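Local coordinates for protein nitrate reductase (Ulva prolifera, PDB 5YLY) that carries, in its cytochrome b5 reductase domain, the FAD that probably passes electrons from NADH toward the reduction of nitrate, the first step of nitrate assimilation, at residues A35-K43 and T49-H57; L62-R73 and V85-N96. One frame throughout, in Å; residues are numbered along the deposited sequence. Where two conformers were deposited one is given.

Contacts 1 and 2 are two antiparallel hairpins of one six-stranded sheet, the FAD-binding barrel of the reductase domain, and they illustrate how similar pairings can serve different ends. Their centres lie about 13 Å apart, and they follow one another along the chain. Strand 135-142 runs between them, pairing with 34-43 of contact 1 and 69-75 of contact 2, while L55 CD1 packs on L62 CA at 3.9 Å where the two meet directly. Contact 2 handles the cofactor itself: H69 and R88 to T91 touch FAD. Contact 1 lies farther from the cofactor, the F51 side chain about 8 Å from FAD and about 4 Å from that of V106, a probable FAD-site residue.

Contact 1: residues A35-K43 and T49-H57; sequences AAELKEKIK and TLFRFGLEH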
loop_
_atom_site.group_PDB
_atom_site.type_symbol
_atom_site.label_atom_id
_atom_site.label_comp_id
_atom_site.label_asym_id
_atom_site.label_seq_id
_atom_site.Cartn_x
_atom_site.Cartn_y
_atom_site.Cartn_z
ATOM N N ALA A 35 8.610 18.746 9.070
ATOM C CA ALA A 35 8.147 19.431 7.863
ATOM C C ALA A 35 8.781 18.835 6.592
ATOM O O ALA A 35 9.954 18.472 6.600
ATOM C CB ALA A 35 8.472 20.907 7.972
ATOM N N ALA A 36 7.999 18.718 5.522
ATOM C CA ALA A 36 8.501 18.226 4.232
ATOM C C ALA A 36 7.919 19.161 3.187
ATOM O O ALA A 36 6.716 19.420 3.196
ATOM C CB ALA A 36 8.024 16.802 3.979
ATOM N N GLU A 37 8.766 19.656 2.286
ATOM C CA GLU A 37 8.353 20.603 1.269
ATOM C C GLU A 37 8.011 19.926 -0.038
ATOM O O GLU A 37 8.767 19.072 -0.500
ATOM C CB GLU A 37 9.479 21.625 1.062
ATOM C CG GLU A 37 9.060 22.812 0.215
ATOM C CD GLU A 37 10.205 23.774 -0.021
ATOM O OE1 GLU A 37 10.490 24.582 0.889
ATOM O OE2 GLU A 37 10.862 23.671 -1.082
ATOM N N LEU A 38 6.909 20.331 -0.656
ATOM C CA LEU A 38 6.515 19.763 -1.940
ATOM C C LEU A 38 7.478 20.244 -3.028
ATOM O O LEU A 38 7.624 21.450 -3.238
ATOM C CB LEU A 38 5.070 20.168 -2.264
ATOM C CG LEU A 38 4.455 19.509 -3.531
ATOM C CD1 LEU A 38 4.490 17.956 -3.442
ATOM C CD2 LEU A 38 3.004 20.016 -3.763
ATOM N N LYS A 39 8.133 19.291 -3.709
ATOM C CA LYS A 39 9.106 19.547 -4.780
ATOM C C LYS A 39 8.513 19.405 -6.181
ATOM O O LYS A 39 8.927 20.126 -7.074
ATOM C CB LYS A 39 10.358 18.648 -4.632
ATOM C CG LYS A 39 11.098 18.821 -3.288
ATOM C CD LYS A 39 11.714 20.214 -3.175
ATOM C CE LYS A 39 12.523 20.362 -1.890
ATOM N NZ LYS A 39 13.400 21.566 -1.937
ATOM N N GLU A 40 7.565 18.463 -6.385
ATOM C CA GLU A 40 6.905 18.256 -7.675
ATOM C C GLU A 40 5.540 17.708 -7.417
ATOM O O GLU A 40 5.378 16.974 -6.459
ATOM C CB GLU A 40 7.672 17.218 -8.553
ATOM C CG GLU A 40 9.103 17.620 -8.877
ATOM C CD GLU A 40 9.804 16.715 -9.868
ATOM O OE1 GLU A 40 10.697 15.927 -9.473
ATOM O OE2 GLU A 40 9.445 16.792 -11.059
ATOM N N LYS A 41 4.574 18.017 -8.304
ATOM C CA LYS A 41 3.201 17.495 -8.190
ATOM C C LYS A 41 2.878 17.045 -9.599
ATOM O O LYS A 41 2.771 17.877 -10.505
ATOM C CB LYS A 41 2.237 18.613 -7.729
ATOM C CG LYS A 41 0.784 18.130 -7.632
ATOM C CD LYS A 41 -0.138 19.136 -6.927
ATOM C CE LYS A 41 -0.528 20.281 -7.791
ATOM N NZ LYS A 41 -1.601 21.089 -7.150
ATOM N N ILE A 42 2.865 15.714 -9.825
ATOM C CA ILE A 42 2.750 15.168 -11.176
ATOM C C ILE A 42 1.507 14.284 -11.369
ATOM O O ILE A 42 1.352 13.316 -10.646
ATOM C CB ILE A 42 4.037 14.347 -11.457
ATOM C CG1 ILE A 42 5.322 15.248 -11.350
ATOM C CG2 ILE A 42 3.961 13.677 -12.862
ATOM C CD1 ILE A 42 6.614 14.436 -11.237
ATOM N N LYS A 43 0.660 14.621 -12.318
ATOM C CA LYS A 43 -0.547 13.825 -12.556
ATOM C C LYS A 43 -0.202 12.453 -13.099
ATOM O O LYS A 43 0.570 12.339 -14.053
ATOM C CB LYS A 43 -1.449 14.496 -13.573
ATOM C CG LYS A 43 -2.077 15.764 -13.107
ATOM C CD LYS A 43 -3.234 16.110 -14.085
ATOM C CE LYS A 43 -3.993 17.315 -13.620
ATOM N NZ LYS A 43 -4.641 17.095 -12.298
ATOM N N THR A 49 -2.609 11.600 -8.307
ATOM C CA THR A 49 -1.461 12.506 -8.363
ATOM C C THR A 49 -0.308 11.965 -7.581
ATOM O O THR A 49 -0.502 11.400 -6.490
ATOM C CB THR A 49 -1.858 13.913 -7.877
ATOM O OG1 THR A 49 -2.905 14.427 -8.721
ATOM C CG2 THR A 49 -0.658 14.909 -7.897
ATOM N N LEU A 50 0.921 12.166 -8.117
ATOM C CA LEU A 50 2.151 11.819 -7.397
ATOM C C LEU A 50 2.676 13.113 -6.782
ATOM O O LEU A 50 2.814 14.129 -7.482
ATOM C CB LEU A 50 3.223 11.199 -8.324
ATOM C CG LEU A 50 4.503 10.773 -7.586
ATOM C CD1 LEU A 50 5.073 9.427 -8.098
ATOM C CD2 LEU A 50 5.570 11.929 -7.573
ATOM N N PHE A 51 2.915 13.093 -5.468
ATOM C CA PHE A 51 3.446 14.244 -4.744
ATOM C C PHE A 51 4.862 13.885 -4.349
ATOM O O PHE A 51 5.065 12.888 -3.654
ATOM C CB PHE A 51 2.612 14.528 -3.476
ATOM C CG PHE A 51 1.199 14.927 -3.789
ATOM C CD1 PHE A 51 0.874 16.259 -4.028
ATOM C CD2 PHE A 51 0.200 13.964 -3.915
ATOM C CE1 PHE A 51 -0.439 16.624 -4.341
ATOM C CE2 PHE A 51 -1.105 14.319 -4.257
ATOM C CZ PHE A 51 -1.419 15.653 -4.474
ATOM N N ARG A 52 5.839 14.695 -4.777
ATOM C CA ARG A 52 7.224 14.407 -4.441
ATOM C C ARG A 52 7.650 15.386 -3.387
ATOM O O ARG A 52 7.713 16.586 -3.662
ATOM C CB ARG A 52 8.122 14.504 -5.697
ATOM C CG ARG A 52 9.604 14.189 -5.384
ATOM C CD ARG A 52 10.361 13.760 -6.653
ATOM N NE ARG A 52 9.811 12.500 -7.182
ATOM C CZ ARG A 52 9.489 12.274 -8.454
ATOM N NH1 ARG A 52 9.700 13.207 -9.380
ATOM N NH2 ARG A 52 8.984 11.096 -8.818
ATOM N N PHE A 53 7.901 14.895 -2.167
ATOM C CA PHE A 53 8.246 15.730 -1.024
ATOM C C PHE A 53 9.705 15.615 -0.710
ATOM O O PHE A 53 10.230 14.509 -0.606
ATOM C CB PHE A 53 7.418 15.349 0.234
ATOM C CG PHE A 53 5.994 15.839 0.208
ATOM C CD1 PHE A 53 5.687 17.153 0.556
ATOM C CD2 PHE A 53 4.961 14.995 -0.183
ATOM C CE1 PHE A 53 4.366 17.603 0.541
ATOM C CE2 PHE A 53 3.639 15.446 -0.179
ATOM C CZ PHE A 53 3.353 16.741 0.194
ATOM N N GLY A 54 10.344 16.757 -0.497
ATOM C CA GLY A 54 11.758 16.761 -0.145
ATOM C C GLY A 54 11.971 16.491 1.324
ATOM O O GLY A 54 11.113 16.805 2.152
ATOM N N LEU A 55 13.099 15.863 1.652
ATOM C CA LEU A 55 13.506 15.640 3.041
ATOM C C LEU A 55 14.291 16.881 3.509
ATOM O O LEU A 55 14.198 17.909 2.849
ATOM C CB LEU A 55 14.306 14.317 3.159
ATOM C CG LEU A 55 13.506 13.059 2.685
ATOM C CD1 LEU A 55 14.282 11.763 2.919
ATOM C CD2 LEU A 55 12.145 12.969 3.343
ATOM N N GLU A 56 15.009 16.820 4.646
ATOM C CA GLU A 56 15.737 17.990 5.168
ATOM C C GLU A 56 16.882 18.390 4.246
ATOM O O GLU A 56 17.223 19.562 4.169
ATOM C CB GLU A 56 16.253 17.727 6.587
ATOM C CG GLU A 56 15.157 17.448 7.593
ATOM C CD GLU A 56 15.662 17.244 9.006
ATOM O OE1 GLU A 56 16.163 16.140 9.309
ATOM O OE2 GLU A 56 15.616 18.209 9.799
ATOM N N HIS A 57 17.455 17.402 3.528
ATOM C CA HIS A 57 18.545 17.580 2.576
ATOM C C HIS A 57 18.472 16.484 1.523
ATOM O O HIS A 57 17.866 15.427 1.766
ATOM C CB HIS A 57 19.916 17.699 3.258
ATOM C CG HIS A 57 20.370 16.448 3.941
ATOM N ND1 HIS A 57 21.050 15.463 3.262
ATOM C CD2 HIS A 57 20.275 16.098 5.245
ATOM C CE1 HIS A 57 21.321 14.536 4.161
ATOM N NE2 HIS A 57 20.872 14.878 5.366
HETATM O O HOH W 1 11.747 19.526 2.599
HETATM O O HOH W 2 -4.558 13.973 -10.812
HETATM O O HOH W 3 -2.511 16.968 -10.138
#
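L38 turns its CG anti to the backbone N (chi1 -174°), which carries CD1 over the centre of the F53 ring in a CH-pi contact, 4.0 Å from L38 CD1 to the ring centroid; the same methyl meets the edge of the F51 ring. On the opposite face of the hairpin, the R52 side chain runs out extended and then bends at chi3 (-64°), laying its guanidinium alongside E40. Here R52 NH1 donates to E40 OE1 at 2.9 Å, a salt bridge in the guanidinium plane but reaching the oxygen from above the carboxylate plane. R52 NE has a second acid, D103 on the neighbouring strand 101-107, and L50 CD2 lies over one guanidinium face. Were E40 replaced by an alanine, R52 NH1 would probably lose this charged mate and the guanidinium be freer to turn. The backbone bonds are uneven: R52 O takes K39 N at 2.7 Å and, weakly, E40 N at 3.3 Å, while R52 N answers to E40 O at 2.9 Å. Two residues thus stand against one, the classic beta bulge, set in an antiparallel hairpin of the flavin-binding barrel.

Contact 2: residues L62-R73 and V85-N96; sequences LGLPTGKHMLIR and VVMRAYTPTTAN. With FAD (flavin-adenine dinucleotide), chain C.
L62 and G63 open a loop that N96 fastens ahead of an antiparallel hairpin, strands 69-73 and 85-90, in the FAD-binding barrel of the ferredoxin reductase type. The amide oxygen N96 OD1 takes two backbone donors, G63 N at 2.8 Å and L64 N at 2.9 Å, so one side chain ties down two successive backbone amides. L64 then sets its CD2 against P92 CD, 3.6 Å away. A type II turn from P65 to K68 leads into the strand, and H69 brings its ring against the flavin's C7M methyl, which sits over one face toward the rim; CD2 of the same ring touches A89 CB. M70 pairs with Y90 through two backbone bonds, M70 N to Y90 O and Y90 N to M70 O. Beyond it L71 rests its CD2 on A89. I72 N bonds R88 O at 2.9 Å, and R88 N returns to I72 O; the I72 and Y90 side chains cross at about a right angle, I72 CD1 3.6 Å from Y90 CD2, with F123 of helix 122-129 touching both. R73 lays its CD against V85 CG1 while its NE pairs with E137. Across the hairpin, the facing strand and T91 just beyond its end present polar groups to FAD. A89 O accepts from the ribityl O2', T91 N donates to flavin N5 at 3.3 Å, and R88 gives the diphosphate weak, bent bonds, its guanidinium steadied by a bond from R88 NH1 to M87 O. Y90 OH and FAD O4' share a hydrogen bond of 2.8 Å.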
loop_
_atom_site.group_PDB
_atom_site.type_symbol
_atom_site.label_atom_id
_atom_site.label_comp_id
_atom_site.label_asym_id
_atom_site.label_seq_id
_atom_site.Cartn_x
_atom_site.Cartn_y
_atom_site.Cartn_z
ATOM N N LEU A 62 15.283 8.244 4.350
ATOM C CA LEU A 62 13.914 8.412 4.829
ATOM C C LEU A 62 13.745 7.813 6.228
ATOM O O LEU A 62 13.182 8.470 7.092
ATOM C CB LEU A 62 12.918 7.778 3.864
ATOM C CG LEU A 62 11.438 7.847 4.264
ATOM C CD1 LEU A 62 10.943 9.317 4.438
ATOM C CD2 LEU A 62 10.587 7.105 3.225
ATOM N N GLY A 63 14.199 6.579 6.413
ATOM C CA GLY A 63 14.110 5.875 7.691
ATOM C C GLY A 63 12.755 5.241 7.912
ATOM O O GLY A 63 12.206 5.314 9.017
ATOM N N LEU A 64 12.209 4.631 6.854
ATOM C CA LEU A 64 10.913 3.966 6.883
ATOM C C LEU A 64 11.151 2.471 6.697
ATOM O O LEU A 64 11.387 2.028 5.562
ATOM C CB LEU A 64 9.956 4.497 5.766
ATOM C CG LEU A 64 8.517 3.912 5.802
ATOM C CD1 LEU A 64 7.787 4.285 7.127
ATOM C CD2 LEU A 64 7.690 4.402 4.596
ATOM N N PRO A 65 11.068 1.665 7.770
ATOM C CA PRO A 65 11.247 0.213 7.610
ATOM C C PRO A 65 10.124 -0.407 6.777
ATOM O O PRO A 65 8.997 0.095 6.760
ATOM C CB PRO A 65 11.203 -0.311 9.061
ATOM C CG PRO A 65 11.527 0.871 9.920
ATOM C CD PRO A 65 10.834 2.011 9.185
ATOM N N THR A 66 10.448 -1.497 6.066
ATOM C CA THR A 66 9.481 -2.195 5.213
ATOM C C THR A 66 8.379 -2.754 6.094
ATOM O O THR A 66 8.681 -3.469 7.033
ATOM C CB THR A 66 10.164 -3.315 4.423
ATOM O OG1 THR A 66 11.297 -2.777 3.736
ATOM C CG2 THR A 66 9.200 -3.986 3.442
ATOM N N GLY A 67 7.127 -2.446 5.744
ATOM C CA GLY A 67 5.960 -2.859 6.526
ATOM C C GLY A 67 5.345 -1.712 7.316
ATOM O O GLY A 67 4.212 -1.821 7.805
ATOM N N LYS A 68 6.071 -0.580 7.400
ATOM C CA LYS A 68 5.634 0.608 8.116
ATOM C C LYS A 68 5.196 1.754 7.175
ATOM O O LYS A 68 5.505 1.766 5.971
ATOM C CB LYS A 68 6.699 1.047 9.123
ATOM C CG LYS A 68 7.005 -0.129 10.087
ATOM C CD LYS A 68 7.624 0.289 11.387
ATOM C CE LYS A 68 7.891 -0.928 12.251
ATOM N NZ LYS A 68 8.466 -0.526 13.554
ATOM N N HIS A 69 4.447 2.715 7.740
ATOM C CA HIS A 69 3.930 3.867 6.970
ATOM C C HIS A 69 4.165 5.169 7.767
ATOM O O HIS A 69 4.820 5.149 8.814
ATOM C CB HIS A 69 2.420 3.646 6.678
ATOM C CG HIS A 69 1.541 3.603 7.901
ATOM N ND1 HIS A 69 1.228 2.407 8.528
ATOM C CD2 HIS A 69 0.874 4.610 8.523
ATOM C CE1 HIS A 69 0.419 2.724 9.533
ATOM N NE2 HIS A 69 0.168 4.038 9.559
ATOM N N MET A 70 3.613 6.288 7.282
ATOM C CA MET A 70 3.776 7.595 7.925
ATOM C C MET A 70 2.436 8.289 8.077
ATOM O O MET A 70 1.499 7.978 7.342
ATOM C CB MET A 70 4.698 8.499 7.072
ATOM C CG MET A 70 4.173 8.743 5.675
ATOM S SD MET A 70 5.218 9.648 4.470
ATOM C CE MET A 70 6.803 9.109 4.941
ATOM N N LEU A 71 2.361 9.253 8.985
ATOM C CA LEU A 71 1.155 10.051 9.123
ATOM C C LEU A 71 1.507 11.403 8.550
ATOM O O LEU A 71 2.547 11.987 8.879
ATOM C CB LEU A 71 0.732 10.174 10.610
ATOM C CG LEU A 71 0.457 8.854 11.299
ATOM C CD1 LEU A 71 0.128 9.090 12.786
ATOM C CD2 LEU A 71 -0.669 8.098 10.612
ATOM N N ILE A 72 0.681 11.884 7.650
ATOM C CA ILE A 72 0.942 13.174 7.030
ATOM C C ILE A 72 -0.167 14.115 7.442
ATOM O O ILE A 72 -1.334 13.722 7.417
ATOM C CB ILE A 72 1.020 13.027 5.498
ATOM C CG1 ILE A 72 2.203 12.078 5.124
ATOM C CG2 ILE A 72 1.151 14.399 4.819
ATOM C CD1 ILE A 72 2.253 11.623 3.796
ATOM N N ARG A 73 0.202 15.337 7.815
ATOM C CA ARG A 73 -0.809 16.295 8.273
ATOM C C ARG A 73 -0.557 17.700 7.794
ATOM O O ARG A 73 0.574 18.051 7.432
ATOM C CB ARG A 73 -0.949 16.269 9.809
ATOM C CG ARG A 73 0.164 16.959 10.552
ATOM C CD ARG A 73 -0.017 16.855 12.061
ATOM N NE ARG A 73 0.797 17.865 12.711
ATOM C CZ ARG A 73 0.656 18.231 13.982
ATOM N NH1 ARG A 73 1.417 19.192 14.489
ATOM N NH2 ARG A 73 -0.238 17.629 14.758
ATOM N N VAL A 85 -6.493 20.919 11.924
ATOM C CA VAL A 85 -5.369 20.031 11.588
ATOM C C VAL A 85 -5.994 18.755 11.024
ATOM O O VAL A 85 -6.867 18.171 11.675
ATOM C CB VAL A 85 -4.452 19.745 12.807
ATOM C CG1 VAL A 85 -3.241 18.922 12.397
ATOM C CG2 VAL A 85 -4.006 21.032 13.489
ATOM N N VAL A 86 -5.584 18.343 9.799
ATOM C CA VAL A 86 -6.125 17.156 9.133
ATOM C C VAL A 86 -4.939 16.233 8.899
ATOM O O VAL A 86 -3.902 16.695 8.419
ATOM C CB VAL A 86 -6.855 17.507 7.792
ATOM C CG1 VAL A 86 -7.521 16.271 7.177
ATOM C CG2 VAL A 86 -7.880 18.628 7.999
ATOM N N MET A 87 -5.097 14.959 9.261
ATOM C CA MET A 87 -4.036 13.952 9.209
ATOM C C MET A 87 -4.560 12.649 8.602
ATOM O O MET A 87 -5.686 12.247 8.933
ATOM C CB MET A 87 -3.563 13.749 10.672
ATOM C CG MET A 87 -2.576 12.607 10.937
ATOM S SD MET A 87 -2.717 12.148 12.710
ATOM C CE MET A 87 -4.046 10.979 12.639
ATOM N N ARG A 88 -3.729 11.970 7.761
ATOM C CA ARG A 88 -4.055 10.670 7.174
ATOM C C ARG A 88 -2.778 9.853 7.058
ATOM O O ARG A 88 -1.690 10.435 6.939
ATOM C CB ARG A 88 -4.719 10.791 5.782
ATOM C CG ARG A 88 -6.063 11.520 5.747
ATOM C CD ARG A 88 -7.203 10.769 6.419
ATOM N NE ARG A 88 -8.479 11.470 6.242
ATOM C CZ ARG A 88 -9.025 12.333 7.101
ATOM N NH1 ARG A 88 -8.408 12.638 8.238
ATOM N NH2 ARG A 88 -10.184 12.909 6.823
ATOM N N ALA A 89 -2.919 8.520 7.053
ATOM C CA ALA A 89 -1.815 7.585 6.862
ATOM C C ALA A 89 -1.487 7.434 5.370
ATOM O O ALA A 89 -2.397 7.393 4.558
ATOM C CB ALA A 89 -2.190 6.224 7.417
ATOM N N TYR A 90 -0.195 7.329 5.019
ATOM C CA TYR A 90 0.252 7.083 3.633
ATOM C C TYR A 90 1.470 6.192 3.651
ATOM O O TYR A 90 2.348 6.328 4.522
ATOM C CB TYR A 90 0.578 8.373 2.840
ATOM C CG TYR A 90 -0.654 9.206 2.621
ATOM C CD1 TYR A 90 -1.549 8.909 1.586
ATOM C CD2 TYR A 90 -1.006 10.213 3.521
ATOM C CE1 TYR A 90 -2.755 9.597 1.455
ATOM C CE2 TYR A 90 -2.185 10.947 3.357
ATOM C CZ TYR A 90 -3.080 10.596 2.363
ATOM O OH TYR A 90 -4.280 11.267 2.299
ATOM N N THR A 91 1.524 5.292 2.685
ATOM C CA THR A 91 2.722 4.495 2.451
ATOM C C THR A 91 3.288 5.049 1.159
ATOM O O THR A 91 2.694 4.874 0.081
ATOM C CB THR A 91 2.482 2.999 2.361
ATOM O OG1 THR A 91 1.911 2.538 3.578
ATOM C CG2 THR A 91 3.806 2.224 2.108
ATOM N N PRO A 92 4.452 5.709 1.216
ATOM C CA PRO A 92 5.031 6.252 -0.038
ATOM C C PRO A 92 5.374 5.142 -1.019
ATOM O O PRO A 92 5.543 3.980 -0.623
ATOM C CB PRO A 92 6.356 6.886 0.425
ATOM C CG PRO A 92 6.193 7.097 1.870
ATOM C CD PRO A 92 5.286 6.025 2.392
ATOM N N THR A 93 5.466 5.496 -2.313
ATOM C CA THR A 93 5.855 4.514 -3.321
ATOM C C THR A 93 7.380 4.440 -3.462
ATOM O O THR A 93 7.898 3.752 -4.354
ATOM C CB THR A 93 5.168 4.814 -4.644
ATOM O OG1 THR A 93 5.486 6.155 -5.035
ATOM C CG2 THR A 93 3.664 4.625 -4.561
ATOM N N THR A 94 8.094 5.184 -2.615
ATOM C CA THR A 94 9.548 5.117 -2.497
ATOM C C THR A 94 9.793 4.730 -1.032
ATOM O O THR A 94 8.902 4.897 -0.182
ATOM C CB THR A 94 10.269 6.452 -2.828
ATOM O OG1 THR A 94 9.745 7.494 -2.004
ATOM C CG2 THR A 94 10.120 6.849 -4.290
ATOM N N ALA A 95 10.978 4.236 -0.721
ATOM C CA ALA A 95 11.294 3.930 0.685
ATOM C C ALA A 95 12.785 4.268 0.936
ATOM O O ALA A 95 13.282 5.226 0.310
ATOM C CB ALA A 95 10.936 2.474 1.008
ATOM N N ASN A 96 13.513 3.487 1.765
ATOM C CA ASN A 96 14.902 3.835 2.109
ATOM C C ASN A 96 15.874 3.864 0.938
ATOM O O ASN A 96 16.874 4.578 1.010
ATOM C CB ASN A 96 15.436 2.948 3.227
ATOM C CG ASN A 96 14.795 3.254 4.556
ATOM O OD1 ASN A 96 14.184 4.308 4.736
ATOM N ND2 ASN A 96 14.933 2.344 5.529
HETATM P PA FAD C . -11.981 11.255 3.854
HETATM O O1A FAD C . -12.433 12.648 4.084
HETATM O O2A FAD C . -11.303 10.610 5.040
HETATM O O5B FAD C . -13.258 10.393 3.341
HETATM C C5B FAD C . -13.494 9.069 3.866
HETATM C C4B FAD C . -13.781 8.103 2.742
HETATM O O4B FAD C . -14.889 8.566 1.938
HETATM C C3B FAD C . -12.659 7.895 1.737
HETATM O O3B FAD C . -11.638 7.037 2.243
HETATM C C2B FAD C . -13.412 7.298 0.545
HETATM O O2B FAD C . -13.556 5.887 0.647
HETATM C C1B FAD C . -14.785 7.994 0.640
HETATM N N9A FAD C . -15.008 9.038 -0.362
HETATM C C8A FAD C . -15.057 10.390 -0.142
HETATM N N7A FAD C . -15.237 11.103 -1.229
HETATM C C5A FAD C . -15.301 10.154 -2.238
HETATM C C6A FAD C . -15.420 10.261 -3.640
HETATM N N6A FAD C . -15.313 11.413 -4.307
HETATM N N1A FAD C . -15.489 9.115 -4.356
HETATM C C2A FAD C . -15.394 7.945 -3.711
HETATM N N3A FAD C . -15.225 7.723 -2.403
HETATM C C4A FAD C . -15.184 8.875 -1.717
HETATM N N1 FAD C . -4.289 6.619 0.207
HETATM C C2 FAD C . -3.673 6.972 -0.965
HETATM O O2 FAD C . -4.286 7.625 -1.823
HETATM N N3 FAD C . -2.340 6.593 -1.190
HETATM C C4 FAD C . -1.545 5.857 -0.313
HETATM O O4 FAD C . -0.372 5.652 -0.559
HETATM C C4X FAD C . -2.222 5.458 0.919
HETATM N N5 FAD C . -1.558 4.728 1.784
HETATM C C5X FAD C . -2.222 4.316 2.941
HETATM C C6 FAD C . -1.535 3.509 3.859
HETATM C C7 FAD C . -2.151 3.073 5.032
HETATM C C7M FAD C . -1.379 2.179 5.971
HETATM C C8 FAD C . -3.495 3.449 5.303
HETATM C C8M FAD C . -4.181 3.035 6.591
HETATM C C9 FAD C . -4.186 4.234 4.380
HETATM C C9A FAD C . -3.559 4.676 3.206
HETATM N N10 FAD C . -4.229 5.509 2.256
HETATM C C10 FAD C . -3.601 5.900 1.090
HETATM C "C1'" FAD C . -5.549 6.101 2.537
HETATM C "C2'" FAD C . -5.455 7.461 3.230
HETATM O "O2'" FAD C . -5.055 7.308 4.593
HETATM C "C3'" FAD C . -6.771 8.240 3.188
HETATM O "O3'" FAD C . -7.799 7.484 3.817
HETATM C "C4'" FAD C . -7.193 8.689 1.787
HETATM O "O4'" FAD C . -6.212 9.591 1.275
HETATM C "C5'" FAD C . -8.553 9.360 1.749
HETATM O "O5'" FAD C . -8.603 10.367 2.782
HETATM P P FAD C . -9.444 11.725 2.592
HETATM O O1P FAD C . -9.178 12.625 3.737
HETATM O O2P FAD C . -9.231 12.288 1.208
HETATM O O3P FAD C . -10.934 11.177 2.650
HETATM O O HOH W 4 15.890 7.047 1.888
HETATM O O HOH W 5 12.675 1.025 3.313
HETATM O O HOH W 6 2.996 0.438 4.854
#